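Local coordinates for amidohydrolase family protein (Acinetobacter baumannii, PDB 4I6K), which probably hydrolyses 2-pyrone-4,6-dicarboxylic acid, as a member of the amidohydrolase family with a parallel beta-barrel fold, at residues F239-I244 / N282-E287; F174-D179 / K205-K210. All blocks are in the same frame, centred on the assembly; numbering follows the deposited sequence.

Overall arrangement
Both contacts reach the same parallel sheet, in which strands 176-178, 207-210 and 243-244 lie side by side. Contact 2 pairs the first two, the strands of a beta-alpha-beta unit; contact 1 ties the third and the turn before it to helix 274-289 near the end of the chain. Their centres are about 10 Å apart and they meet directly: Lys242 NZ reaches His207 O at 2.8 Å, Ile244 N lies 3.0 Å from Ile209 O, and Lys242 makes a cation-pi contact with Trp208. They differ in their distance from the bound citric acid, which lies about 5 Å from the side chain of Asp179 in contact 2 but about 13 Å from that of Ile244 in contact 1.

Contact 1: F239-I244 / N282-E287; sequences FLHKLI and NQNPTE
Where the last strand of the parallel barrel, 243-244, and the turn before it meet helix 274-289, Asn284 reaches across to Leu240 and Leu243, a worked example of one buried amide fastening a helix to a strand and its turn. The turn is closed by the bond from Lys242 N to Phe239 O and runs straight into the strand. Asn284 ND2 gives its straighter bond to Leu243 O, at 2.8 Å with an N-H...O angle of 158°. That donor lies in the carbonyl plane on a lone pair of the oxygen, and the oxygen in turn lies close to the plane of the amide. A weak second bond runs from Asn284 ND2 to Leu240 O at 2.9 Å, bent to 129°, so one carbonyl of the turn and one of the strand share the NH2 group. The Asn284 CG sits anti to its own carbonyl carbon (chi1 -62°), which carries the amide off the helix and into the turn. The other end of the amide, Asn284 OD1, rests 3.5 Å from His241 CA.

Beside the amide, toward Ile244, the contact becomes apolar. Ile244 CG2 lies against the N, CA, CB side of the Pro285 ring, 3.6 Å from Pro285 N and 3.8 Å from Pro285 CB. Pro285 also meets Ile28 and Thr30 of strand 28-32, while Leu243 turns the other way, onto Tyr231 and Phe234 of helix 222-237. The helix is kinked where Pro285 N lacks a bond to the preceding turn. Such a C-terminal helix, packed where the last strand comes round to the first, fits the closed parallel barrel of the amidohydrolase fold.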
ATOM      1  N   PHE A 239       7.225  -0.595  16.469  1.00 48.82           N
ATOM      2  CA  PHE A 239       7.215  -0.693  15.009  1.00 43.84           C
ATOM      3  C   PHE A 239       7.576   0.602  14.243  1.00 52.38           C
ATOM      4  O   PHE A 239       7.296   0.725  13.042  1.00 47.55           O
ATOM      5  CB  PHE A 239       5.858  -1.225  14.528  1.00 46.76           C
ATOM      6  CG  PHE A 239       5.626  -2.683  14.848  1.00 51.64           C
ATOM      7  CD1 PHE A 239       5.678  -3.643  13.847  1.00 47.48           C
ATOM      8  CD2 PHE A 239       5.354  -3.094  16.149  1.00 43.23           C
ATOM      9  CE1 PHE A 239       5.474  -4.994  14.136  1.00 42.96           C
ATOM     10  CE2 PHE A 239       5.145  -4.434  16.437  1.00 46.72           C
ATOM     11  CZ  PHE A 239       5.210  -5.387  15.426  1.00 44.19           C
ATOM     12  N   LEU A 240       8.199   1.558  14.922  1.00 44.82           N
ATOM     13  CA  LEU A 240       8.617   2.808  14.274  1.00 45.44           C
ATOM     14  C   LEU A 240       9.411   2.634  12.975  1.00 48.76           C
ATOM     15  O   LEU A 240       9.278   3.444  12.057  1.00 47.00           O
ATOM     16  CB  LEU A 240       9.453   3.661  15.231  1.00 47.81           C
ATOM     17  CG  LEU A 240       9.566   5.106  14.769  1.00 48.90           C
ATOM     18  CD1 LEU A 240       8.149   5.695  14.613  1.00 44.01           C
ATOM     19  CD2 LEU A 240      10.405   5.901  15.754  1.00 53.55           C
ATOM     20  N   HIS A 241      10.255   1.605  12.904  1.00 48.85           N
ATOM     21  CA  HIS A 241      11.119   1.419  11.735  1.00 48.38           C
ATOM     22  C   HIS A 241      10.434   0.555  10.695  1.00 45.20           C
ATOM     23  O   HIS A 241      10.993   0.247   9.642  1.00 48.87           O
ATOM     24  CB  HIS A 241      12.484   0.854  12.137  1.00 46.42           C
ATOM     25  CG  HIS A 241      13.211   1.729  13.103  1.00 56.58           C
ATOM     26  ND1 HIS A 241      14.315   2.470  12.748  1.00 58.48           N
ATOM     27  CD2 HIS A 241      12.952   2.031  14.398  1.00 57.48           C
ATOM     28  CE1 HIS A 241      14.722   3.172  13.792  1.00 53.81           C
ATOM     29  NE2 HIS A 241      13.913   2.924  14.805  1.00 47.27           N
ATOM     30  N   LYS A 242       9.193   0.199  10.986  1.00 43.24           N
ATOM     31  CA  LYS A 242       8.408  -0.596  10.071  1.00 43.94           C
ATOM     32  C   LYS A 242       7.331   0.261   9.405  1.00 43.78           C
ATOM     33  O   LYS A 242       6.485  -0.239   8.663  1.00 45.92           O
ATOM     34  CB  LYS A 242       7.779  -1.767  10.828  1.00 47.35           C
ATOM     35  CG  LYS A 242       8.777  -2.585  11.661  1.00 47.23           C
ATOM     36  CD  LYS A 242      10.014  -3.013  10.864  1.00 42.12           C
ATOM     37  CE  LYS A 242       9.642  -3.838   9.610  1.00 45.93           C
ATOM     38  NZ  LYS A 242       9.095  -5.213   9.895  1.00 38.87           N
ATOM     39  N   LEU A 243       7.368   1.559   9.669  1.00 43.41           N
ATOM     40  CA  LEU A 243       6.310   2.438   9.196  1.00 45.91           C
ATOM     41  C   LEU A 243       6.732   3.193   7.951  1.00 45.56           C
ATOM     42  O   LEU A 243       7.853   3.690   7.869  1.00 54.55           O
ATOM     43  CB  LEU A 243       5.914   3.425  10.287  1.00 39.19           C
ATOM     44  CG  LEU A 243       5.357   2.802  11.574  1.00 49.91           C
ATOM     45  CD1 LEU A 243       4.907   3.898  12.556  1.00 36.51           C
ATOM     46  CD2 LEU A 243       4.218   1.829  11.248  1.00 39.45           C
ATOM     47  N   ILE A 244       5.831   3.267   6.979  1.00 45.33           N
ATOM     48  CA  ILE A 244       6.072   4.075   5.785  1.00 47.47           C
ATOM     49  C   ILE A 244       4.840   4.908   5.407  1.00 47.93           C
ATOM     50  O   ILE A 244       3.715   4.608   5.829  1.00 51.43           O
ATOM     51  CB  ILE A 244       6.610   3.244   4.568  1.00 42.05           C
ATOM     52  CG1 ILE A 244       5.602   2.196   4.095  1.00 49.47           C
ATOM     53  CG2 ILE A 244       7.971   2.602   4.891  1.00 44.71           C
ATOM     54  CD1 ILE A 244       5.753   0.854   4.767  1.00 61.32           C
ATOM     55  N   ASN A 282      12.204   8.385   4.809  1.00 53.01           N
ATOM     56  CA  ASN A 282      13.519   8.133   4.265  1.00 54.16           C
ATOM     57  C   ASN A 282      14.154   6.773   4.530  1.00 58.71           C
ATOM     58  O   ASN A 282      14.277   5.963   3.632  1.00 53.87           O
ATOM     59  CB  ASN A 282      14.425   9.237   4.744  1.00 56.37           C
ATOM     60  CG  ASN A 282      15.822   9.091   4.271  1.00 59.70           C
ATOM     61  OD1 ASN A 282      16.655   9.911   4.589  1.00 81.31           O
ATOM     62  ND2 ASN A 282      16.097   8.054   3.517  1.00 47.97           N
ATOM     63  N   GLN A 283      14.589   6.515   5.750  1.00 54.95           N
ATOM     64  CA  GLN A 283      15.212   5.241   6.009  1.00 57.34           C
ATOM     65  C   GLN A 283      14.264   4.057   5.857  1.00 51.12           C
ATOM     66  O   GLN A 283      14.625   3.074   5.241  1.00 53.63           O
ATOM     67  CB  GLN A 283      15.859   5.216   7.388  1.00 55.56           C
ATOM     68  CG  GLN A 283      17.228   5.838   7.461  1.00 68.04           C
ATOM     69  CD  GLN A 283      17.208   7.313   7.751  1.00 74.64           C
ATOM     70  OE1 GLN A 283      18.240   7.957   7.755  1.00 72.31           O
ATOM     71  NE2 GLN A 283      16.040   7.852   7.992  1.00 75.41           N
ATOM     72  N   ASN A 284      13.061   4.152   6.396  1.00 50.09           N
ATOM     73  CA  ASN A 284      12.193   2.995   6.438  1.00 44.45           C
ATOM     74  C   ASN A 284      11.811   2.508   5.059  1.00 49.61           C
ATOM     75  O   ASN A 284      11.884   1.352   4.782  1.00 56.42           O
ATOM     76  CB  ASN A 284      10.920   3.259   7.247  1.00 39.31           C
ATOM     77  CG  ASN A 284      11.198   3.581   8.680  1.00 45.39           C
ATOM     78  OD1 ASN A 284      12.303   3.446   9.164  1.00 39.80           O
ATOM     79  ND2 ASN A 284      10.181   3.996   9.387  1.00 43.28           N
ATOM     80  N   PRO A 285      11.447   3.411   4.175  1.00 50.11           N
ATOM     81  CA  PRO A 285      11.033   3.001   2.840  1.00 46.30           C
ATOM     82  C   PRO A 285      12.246   2.709   1.963  1.00 49.13           C
ATOM     83  O   PRO A 285      12.191   1.848   1.083  1.00 42.50           O
ATOM     84  CB  PRO A 285      10.241   4.210   2.329  1.00 39.87           C
ATOM     85  CG  PRO A 285      10.803   5.384   3.101  1.00 42.52           C
ATOM     86  CD  PRO A 285      11.216   4.844   4.431  1.00 43.85           C
ATOM     87  N   THR A 286      13.341   3.413   2.208  1.00 47.01           N
ATOM     88  CA  THR A 286      14.570   3.067   1.532  1.00 54.95           C
ATOM     89  C   THR A 286      14.912   1.601   1.781  1.00 58.85           C
ATOM     90  O   THR A 286      15.210   0.865   0.835  1.00 63.08           O
ATOM     91  CB  THR A 286      15.732   3.941   1.989  1.00 52.27           C
ATOM     92  OG1 THR A 286      15.472   5.290   1.596  1.00 50.30           O
ATOM     93  CG2 THR A 286      17.045   3.453   1.345  1.00 50.44           C
ATOM     94  N   GLU A 287      14.855   1.181   3.048  1.00 52.60           N
ATOM     95  CA  GLU A 287      15.178  -0.191   3.436  0.50 51.86           C
ATOM     96  C   GLU A 287      14.199  -1.198   2.836  1.00 49.26           C
ATOM     97  O   GLU A 287      14.591  -2.225   2.297  1.00 53.24           O
ATOM     98  CB  GLU A 287      15.185  -0.321   4.965  0.50 52.19           C
ATOM     99  CG  GLU A 287      16.249   0.523   5.655  0.50 55.33           C
ATOM    100  CD  GLU A 287      16.269   0.337   7.168  0.50 57.68           C
ATOM    101  OE1 GLU A 287      17.348   0.502   7.783  0.50 41.81           O
ATOM    102  OE2 GLU A 287      15.206   0.018   7.739  0.50 55.98           O
TER

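Contact 2: F174-D179 / K205-K210; sequences FDVVID and KQHWIK
Trp208 and Asp175 set their flat groups almost at right angles, the indole and carboxylate planes being 87° apart. The ring presents its NE1 edge, and Asp175 OD2 accepts the bond from Trp208 NE1 at 3.1 Å, met from above the carboxylate plane. Water 1 donates a further bond to this oxygen and a weak one to Lys205 O, linking the aspartate to the start of the neighbouring segment.

Gln206 works differently. With CG opposite the backbone N (chi1 178°) and the chain extended beyond it, the side chain runs beside Phe174, both pointing the same way and the amide and ring planes 28° apart. Gln206 NE2 bonds Phe174 O at 3.0 Å, the oxygen in the amide plane, and also bonds Leu169 O. The Val176 side chain lies obliquely across the same glutamine, its CG2 3.3 Å from Gln206 NE2, while Val176 CB meets His207 CD2 at 3.6 Å; the imidazole ND1 is bonded to Asn203 N.

Between these side chains the strands pair in parallel: Val176 N bonds Gln206 O, Trp208 N bonds Val176 O, Ile178 N bonds Trp208 O and Lys210 N bonds Ile178 O, the alternation of a parallel pair.

Asp179, at the C-terminal end of its strand, stands about 5 Å from the bound citric acid, side by side with Lys210. Lys210 CE comes within 3.4 Å of Asp179 OD2, but Lys210 NZ stays 4.0 Å from Asp179 OD2, too far for a salt bridge. Lys210 NZ is held instead by Glu154, Thr30 O and His31 ND1, and Asp179 OD1 pairs with Arg123, so each charged group finds its salt bridge outside this pair of strands.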
ATOM      1  N   PHE A 174       8.936 -13.367   3.312  1.00 38.43           N
ATOM      2  CA  PHE A 174       8.769 -12.026   2.733  1.00 41.91           C
ATOM      3  C   PHE A 174       8.218 -10.975   3.686  1.00 46.65           C
ATOM      4  O   PHE A 174       7.575 -11.282   4.695  1.00 56.36           O
ATOM      5  CB  PHE A 174       7.938 -12.038   1.434  1.00 40.59           C
ATOM      6  CG  PHE A 174       6.651 -12.856   1.512  1.00 46.86           C
ATOM      7  CD1 PHE A 174       5.666 -12.560   2.450  1.00 38.09           C
ATOM      8  CD2 PHE A 174       6.420 -13.900   0.613  1.00 39.91           C
ATOM      9  CE1 PHE A 174       4.488 -13.309   2.510  1.00 53.45           C
ATOM     10  CE2 PHE A 174       5.235 -14.648   0.663  1.00 35.27           C
ATOM     11  CZ  PHE A 174       4.275 -14.355   1.608  1.00 39.79           C
ATOM     12  N   ASP A 175       8.482  -9.722   3.344  1.00 52.31           N
ATOM     13  CA  ASP A 175       7.868  -8.590   4.015  1.00 51.67           C
ATOM     14  C   ASP A 175       6.374  -8.581   3.734  1.00 48.40           C
ATOM     15  O   ASP A 175       5.949  -8.824   2.607  1.00 45.81           O
ATOM     16  CB  ASP A 175       8.490  -7.304   3.483  1.00 46.10           C
ATOM     17  CG  ASP A 175       9.969  -7.216   3.790  1.00 57.36           C
ATOM     18  OD1 ASP A 175      10.771  -7.012   2.853  1.00 54.72           O
ATOM     19  OD2 ASP A 175      10.325  -7.373   4.980  1.00 56.34           O
ATOM     20  N   VAL A 176       5.576  -8.318   4.759  1.00 42.84           N
ATOM     21  CA  VAL A 176       4.145  -8.118   4.547  1.00 37.65           C
ATOM     22  C   VAL A 176       3.786  -6.668   4.863  1.00 43.34           C
ATOM     23  O   VAL A 176       4.095  -6.140   5.932  1.00 38.24           O
ATOM     24  CB  VAL A 176       3.270  -9.064   5.387  1.00 43.81           C
ATOM     25  CG1 VAL A 176       1.812  -8.979   4.936  1.00 45.83           C
ATOM     26  CG2 VAL A 176       3.767 -10.510   5.297  1.00 30.84           C
ATOM     27  N   VAL A 177       3.143  -6.015   3.912  1.00 37.19           N
ATOM     28  CA  VAL A 177       2.914  -4.585   4.010  1.00 43.44           C
ATOM     29  C   VAL A 177       1.426  -4.338   4.120  1.00 42.93           C
ATOM     30  O   VAL A 177       0.651  -4.865   3.331  1.00 48.69           O
ATOM     31  CB  VAL A 177       3.492  -3.876   2.773  1.00 43.71           C
ATOM     32  CG1 VAL A 177       3.338  -2.382   2.894  1.00 38.23           C
ATOM     33  CG2 VAL A 177       4.973  -4.265   2.606  1.00 41.05           C
ATOM     34  N   ILE A 178       1.013  -3.568   5.118  1.00 47.63           N
ATOM     35  CA  ILE A 178      -0.417  -3.358   5.315  1.00 46.47           C
ATOM     36  C   ILE A 178      -0.836  -1.938   4.961  1.00 44.26           C
ATOM     37  O   ILE A 178      -0.312  -0.986   5.521  1.00 42.89           O
ATOM     38  CB  ILE A 178      -0.884  -3.731   6.748  1.00 52.47           C
ATOM     39  CG1 ILE A 178      -0.563  -5.203   7.065  1.00 40.61           C
ATOM     40  CG2 ILE A 178      -2.382  -3.466   6.913  1.00 55.37           C
ATOM     41  CD1 ILE A 178       0.653  -5.370   7.955  1.00 44.90           C
ATOM     42  N   ASP A 179      -1.778  -1.824   4.020  1.00 44.66           N
ATOM     43  CA  ASP A 179      -2.263  -0.547   3.495  1.00 47.72           C
ATOM     44  C   ASP A 179      -3.100   0.258   4.491  1.00 46.11           C
ATOM     45  O   ASP A 179      -3.920  -0.302   5.213  1.00 46.29           O
ATOM     46  CB  ASP A 179      -3.116  -0.789   2.247  1.00 43.83           C
ATOM     47  CG  ASP A 179      -2.293  -1.172   1.037  1.00 50.53           C
ATOM     48  OD1 ASP A 179      -2.884  -1.720   0.082  1.00 38.56           O
ATOM     49  OD2 ASP A 179      -1.066  -0.921   1.029  1.00 39.19           O
ATOM     50  N   LYS A 205       9.527  -8.446  12.877  1.00 48.81           N
ATOM     51  CA  LYS A 205      10.479  -9.052  11.940  1.00 55.54           C
ATOM     52  C   LYS A 205       9.900  -9.254  10.548  1.00 52.11           C
ATOM     53  O   LYS A 205      10.611  -9.693   9.644  1.00 47.71           O
ATOM     54  CB  LYS A 205      10.971 -10.412  12.452  1.00 60.13           C
ATOM     55  CG  LYS A 205      12.115 -10.372  13.475  1.00 64.99           C
ATOM     56  CD  LYS A 205      13.396  -9.843  12.850  1.00 63.86           C
ATOM     57  CE  LYS A 205      14.546 -10.825  13.026  1.00 59.81           C
ATOM     58  NZ  LYS A 205      14.469 -11.547  14.324  1.00 71.76           N
ATOM     59  N   GLN A 206       8.613  -8.966  10.371  1.00 52.00           N
ATOM     60  CA  GLN A 206       7.991  -9.231   9.072  1.00 53.80           C
ATOM     61  C   GLN A 206       7.042  -8.177   8.530  1.00 51.67           C
ATOM     62  O   GLN A 206       6.955  -7.990   7.310  1.00 50.98           O
ATOM     63  CB  GLN A 206       7.266 -10.570   9.059  1.00 44.03           C
ATOM     64  CG  GLN A 206       6.577 -10.810   7.725  1.00 53.20           C
ATOM     65  CD  GLN A 206       5.777 -12.092   7.706  1.00 46.81           C
ATOM     66  OE1 GLN A 206       5.127 -12.452   8.693  1.00 37.94           O
ATOM     67  NE2 GLN A 206       5.818 -12.790   6.584  1.00 46.61           N
ATOM     68  N   HIS A 207       6.313  -7.513   9.417  1.00 41.54           N
ATOM     69  CA  HIS A 207       5.223  -6.649   8.969  1.00 47.57           C
ATOM     70  C   HIS A 207       5.584  -5.183   8.909  1.00 44.99           C
ATOM     71  O   HIS A 207       6.309  -4.692   9.768  1.00 53.66           O
ATOM     72  CB  HIS A 207       3.999  -6.836   9.854  1.00 48.76           C
ATOM     73  CG  HIS A 207       3.490  -8.236   9.861  1.00 45.06           C
ATOM     74  ND1 HIS A 207       3.716  -9.101  10.910  1.00 55.47           N
ATOM     75  CD2 HIS A 207       2.796  -8.933   8.937  1.00 39.69           C
ATOM     76  CE1 HIS A 207       3.161 -10.268  10.637  1.00 49.78           C
ATOM     77  NE2 HIS A 207       2.598 -10.194   9.446  1.00 48.56           N
ATOM     78  N   TRP A 208       5.067  -4.502   7.883  1.00 45.18           N
ATOM     79  CA  TRP A 208       5.222  -3.058   7.702  1.00 44.96           C
ATOM     80  C   TRP A 208       3.836  -2.440   7.595  1.00 48.80           C
ATOM     81  O   TRP A 208       2.918  -3.052   7.031  1.00 50.49           O
ATOM     82  CB  TRP A 208       5.994  -2.734   6.419  1.00 42.67           C
ATOM     83  CG  TRP A 208       7.357  -3.326   6.347  1.00 43.79           C
ATOM     84  CD1 TRP A 208       7.672  -4.647   6.209  1.00 34.00           C
ATOM     85  CD2 TRP A 208       8.604  -2.617   6.409  1.00 36.76           C
ATOM     86  NE1 TRP A 208       9.043  -4.808   6.191  1.00 48.32           N
ATOM     87  CE2 TRP A 208       9.635  -3.574   6.298  1.00 50.04           C
ATOM     88  CE3 TRP A 208       8.947  -1.268   6.544  1.00 43.77           C
ATOM     89  CZ2 TRP A 208      10.988  -3.222   6.323  1.00 53.41           C
ATOM     90  CZ3 TRP A 208      10.301  -0.919   6.567  1.00 52.20           C
ATOM     91  CH2 TRP A 208      11.298  -1.892   6.460  1.00 51.39           C
ATOM     92  N   ILE A 209       3.688  -1.222   8.115  1.00 43.62           N
ATOM     93  CA  ILE A 209       2.414  -0.522   8.008  1.00 47.37           C
ATOM     94  C   ILE A 209       2.539   0.828   7.314  1.00 48.99           C
ATOM     95  O   ILE A 209       3.439   1.627   7.627  1.00 45.95           O
ATOM     96  CB  ILE A 209       1.775  -0.297   9.375  1.00 43.44           C
ATOM     97  CG1 ILE A 209       1.608  -1.629  10.090  1.00 43.29           C
ATOM     98  CG2 ILE A 209       0.440   0.390   9.199  1.00 46.95           C
ATOM     99  CD1 ILE A 209       1.422  -1.489  11.572  1.00 56.28           C
ATOM    100  N   LYS A 210       1.632   1.066   6.365  1.00 45.28           N
ATOM    101  CA  LYS A 210       1.557   2.337   5.657  1.00 40.17           C
ATOM    102  C   LYS A 210       0.672   3.285   6.448  1.00 39.78           C
ATOM    103  O   LYS A 210      -0.465   2.939   6.763  1.00 44.03           O
ATOM    104  CB  LYS A 210       0.976   2.143   4.250  1.00 37.67           C
ATOM    105  CG  LYS A 210       1.684   1.109   3.383  1.00 43.84           C
ATOM    106  CD  LYS A 210       1.782   1.613   1.952  1.00 40.75           C
ATOM    107  CE  LYS A 210       1.977   0.489   0.967  1.00 51.54           C
ATOM    108  NZ  LYS A 210       2.173   1.030  -0.415  1.00 40.18           N
TER
HETATM  109  O   HOH W   1      10.287  -7.122   7.896  1.00 55.82           O